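Local coordinates for protein of unknown function with ferredoxin-like fold (Caulobacter crescentus, PDB 3BM7) that is of unknown function but is probably an antibiotic biosynthesis monooxygenase-like enzyme, built as a dimer of ferredoxin-like subunits, at residues Y58-S63 against Y70-L75. Residues are numbered along the deposited sequence; the frame is centred on the assembly and turned at random.
Sequences YQLTRS and YKVLEL. With EDO (1,2-ethanediol), chain C.
Q59 and L73 face each other as one antiparallel hydrogen-bonded pair of a β hairpin, T61 and K71 as the next, in the four-stranded sheet of a ferredoxin-like fold. Q59 N to L73 O and L73 N to Q59 O both span 2.9 Å, the second nearly straight at 170°. T61 N to K71 O and K71 N to T61 O complete the set. At the non-hydrogen-bonded positions, CA-H groups turn to carbonyls, as from V72 CA to Q59 O (3.4 Å).

K71 O accepts a second bond: T61 OG1 lies 2.7 Å from it, in the carbonyl plane and on a lone pair. T61 chi1 of 79° sets OG1 between its own N and carbonyl carbon, leaning to the neighbouring strand. Q59, bent at chi2, sends NE2 straight to L60 O (3.0 Å), while K71 NZ forms a salt bridge with E109 of the second subunit.

The other face packs against helix 34-51. L60 CD1 meets Y70 CD2 at 3.8 Å and also touches V72 CG2; V72 CG1 lies over one face of the Y58 ring. R62 and Y70 run side by side, R62 CG 3.6 Å from Y70 CE2; R62 NE forms a salt bridge with E38, to which Y70 OH is hydrogen-bonded. An ethanediol, probably from the crystallisation liquor, sets O2 over one face of the Y70 ring, and its O1 donates a hydrogen bond to S63 O. Y58 also lies alongside E74, Y58 CE1 3.6 Å from E74 CD, ring and carboxylate planes 55° apart; E74 OE1 is hydrogen-bonded to Y76 OH.

T61 and R62 also pair with a strand of the second subunit, continuing the sheet across the interface. Both faces thus mix apolar packing with polar anchors: E38 on the helix side, E109 of the second subunit on the other, where L73 packs on V24 of that subunit.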
loop_
_atom_site.group_PDB
_atom_site.type_symbol
_atom_site.label_atom_id
_atom_site.label_comp_id
_atom_site.label_asym_id
_atom_site.label_seq_id
_atom_site.Cartn_x
_atom_site.Cartn_y
_atom_site.Cartn_z
ATOM N N TYR A 58 4.777 6.178 -3.728
ATOM C CA TYR A 58 5.629 6.301 -2.587
ATOM C C TYR A 58 4.923 7.159 -1.560
ATOM O O TYR A 58 5.095 8.370 -1.524
ATOM C CB TYR A 58 6.986 6.911 -2.995
ATOM C CG TYR A 58 8.067 6.646 -2.012
ATOM C CD1 TYR A 58 8.679 5.420 -1.904
ATOM C CD2 TYR A 58 8.503 7.661 -1.141
ATOM C CE1 TYR A 58 9.682 5.170 -0.974
ATOM C CE2 TYR A 58 9.471 7.428 -0.215
ATOM C CZ TYR A 58 10.106 6.222 -0.138
ATOM O OH TYR A 58 11.080 5.966 0.789
ATOM N N GLN A 59 4.111 6.544 -0.725
ATOM C CA GLN A 59 3.136 7.277 0.071
ATOM C C GLN A 59 3.274 6.900 1.544
ATOM O O GLN A 59 2.923 5.771 2.032
ATOM C CB GLN A 59 1.712 6.980 -0.398
ATOM C CG GLN A 59 0.690 7.753 0.414
ATOM C CD GLN A 59 0.852 9.243 0.212
ATOM O OE1 GLN A 59 0.745 9.767 -0.929
ATOM N NE2 GLN A 59 1.118 9.960 1.308
ATOM N N LEU A 60 3.760 7.867 2.342
ATOM C CA LEU A 60 3.766 7.728 3.768
ATOM C C LEU A 60 2.344 7.808 4.320
ATOM O O LEU A 60 1.576 8.683 3.936
ATOM C CB LEU A 60 4.566 8.876 4.397
ATOM C CG LEU A 60 4.819 8.752 5.893
ATOM C CD1 LEU A 60 5.662 7.542 6.310
ATOM C CD2 LEU A 60 5.474 10.102 6.391
ATOM N N THR A 61 2.029 6.908 5.219
ATOM C CA THR A 61 0.755 6.924 5.971
ATOM C C THR A 61 0.959 6.674 7.438
ATOM O O THR A 61 1.956 6.064 7.846
ATOM C CB THR A 61 -0.253 5.839 5.419
ATOM O OG1 THR A 61 0.104 4.535 5.918
ATOM C CG2 THR A 61 -0.349 5.900 3.866
ATOM N N ARG A 62 0.006 7.138 8.261
ATOM C CA ARG A 62 0.054 6.931 9.698
ATOM C C ARG A 62 -0.968 5.890 10.127
ATOM O O ARG A 62 -2.121 5.958 9.677
ATOM C CB ARG A 62 -0.337 8.231 10.428
ATOM C CG ARG A 62 0.465 9.436 10.071
ATOM C CD ARG A 62 0.327 10.535 11.189
ATOM N NE ARG A 62 0.884 11.817 10.760
ATOM C CZ ARG A 62 0.240 12.731 10.050
ATOM N NH1 ARG A 62 -1.042 12.574 9.719
ATOM N NH2 ARG A 62 0.881 13.838 9.693
ATOM N N SER A 63 -0.573 5.020 11.051
ATOM C CA SER A 63 -1.512 4.145 11.722
ATOM C C SER A 63 -2.545 4.935 12.484
ATOM O O SER A 63 -2.246 5.990 13.032
ATOM C CB SER A 63 -0.778 3.193 12.643
ATOM O OG SER A 63 -1.670 2.399 13.419
ATOM N N TYR A 70 3.995 4.032 11.291
ATOM C CA TYR A 70 3.742 4.509 9.954
ATOM C C TYR A 70 3.819 3.318 8.998
ATOM O O TYR A 70 4.495 2.349 9.296
ATOM C CB TYR A 70 4.784 5.522 9.532
ATOM C CG TYR A 70 4.722 6.809 10.298
ATOM C CD1 TYR A 70 5.304 6.884 11.556
ATOM C CD2 TYR A 70 4.132 7.946 9.744
ATOM C CE1 TYR A 70 5.233 8.063 12.284
ATOM C CE2 TYR A 70 4.077 9.137 10.463
ATOM C CZ TYR A 70 4.655 9.181 11.707
ATOM O OH TYR A 70 4.608 10.358 12.455
ATOM N N LYS A 71 3.046 3.363 7.943
ATOM C CA LYS A 71 3.170 2.382 6.870
ATOM C C LYS A 71 3.417 3.139 5.579
ATOM O O LYS A 71 2.635 4.041 5.112
ATOM C CB LYS A 71 1.956 1.466 6.763
ATOM C CG LYS A 71 1.790 0.688 8.008
ATOM C CD LYS A 71 0.833 -0.499 7.920
ATOM C CE LYS A 71 0.811 -1.220 9.250
ATOM N NZ LYS A 71 -0.015 -2.458 9.182
ATOM N N VAL A 72 4.522 2.812 4.896
ATOM C CA VAL A 72 4.782 3.392 3.608
ATOM C C VAL A 72 4.221 2.446 2.555
ATOM O O VAL A 72 4.563 1.279 2.547
ATOM C CB VAL A 72 6.295 3.623 3.299
ATOM C CG1 VAL A 72 6.464 4.564 2.098
ATOM C CG2 VAL A 72 7.049 4.156 4.538
ATOM N N LEU A 73 3.414 2.960 1.662
ATOM C CA LEU A 73 2.902 2.183 0.521
ATOM C C LEU A 73 3.798 2.544 -0.648
ATOM O O LEU A 73 3.845 3.710 -1.087
ATOM C CB LEU A 73 1.452 2.517 0.257
ATOM C CG LEU A 73 0.558 2.405 1.505
ATOM C CD1 LEU A 73 -0.906 2.710 1.133
ATOM C CD2 LEU A 73 0.626 1.087 2.232
ATOM N N GLU A 74 4.444 1.528 -1.234
ATOM C CA GLU A 74 5.395 1.753 -2.333
ATOM C C GLU A 74 5.086 0.816 -3.487
ATOM O O GLU A 74 4.642 -0.323 -3.254
ATOM C CB GLU A 74 6.858 1.580 -1.894
ATOM C CG GLU A 74 7.184 2.132 -0.517
ATOM C CD GLU A 74 8.597 1.822 -0.008
ATOM O OE1 GLU A 74 9.481 1.452 -0.818
ATOM O OE2 GLU A 74 8.829 2.053 1.216
ATOM N N LEU A 75 5.332 1.275 -4.702
ATOM C CA LEU A 75 5.152 0.441 -5.887
ATOM C C LEU A 75 6.234 0.801 -6.862
ATOM O O LEU A 75 6.435 1.979 -7.141
ATOM C CB LEU A 75 3.779 0.636 -6.521
ATOM C CG LEU A 75 3.368 -0.281 -7.674
ATOM C CD1 LEU A 75 3.231 -1.741 -7.283
ATOM C CD2 LEU A 75 2.087 0.263 -8.360
HETATM C C1 EDO C . 0.576 6.476 13.880
HETATM O O1 EDO C . -0.409 6.858 14.827
HETATM C C2 EDO C . 1.822 7.315 13.980
HETATM O O2 EDO C . 1.817 8.326 13.001
HETATM O O HOH W 1 11.743 3.562 0.667
#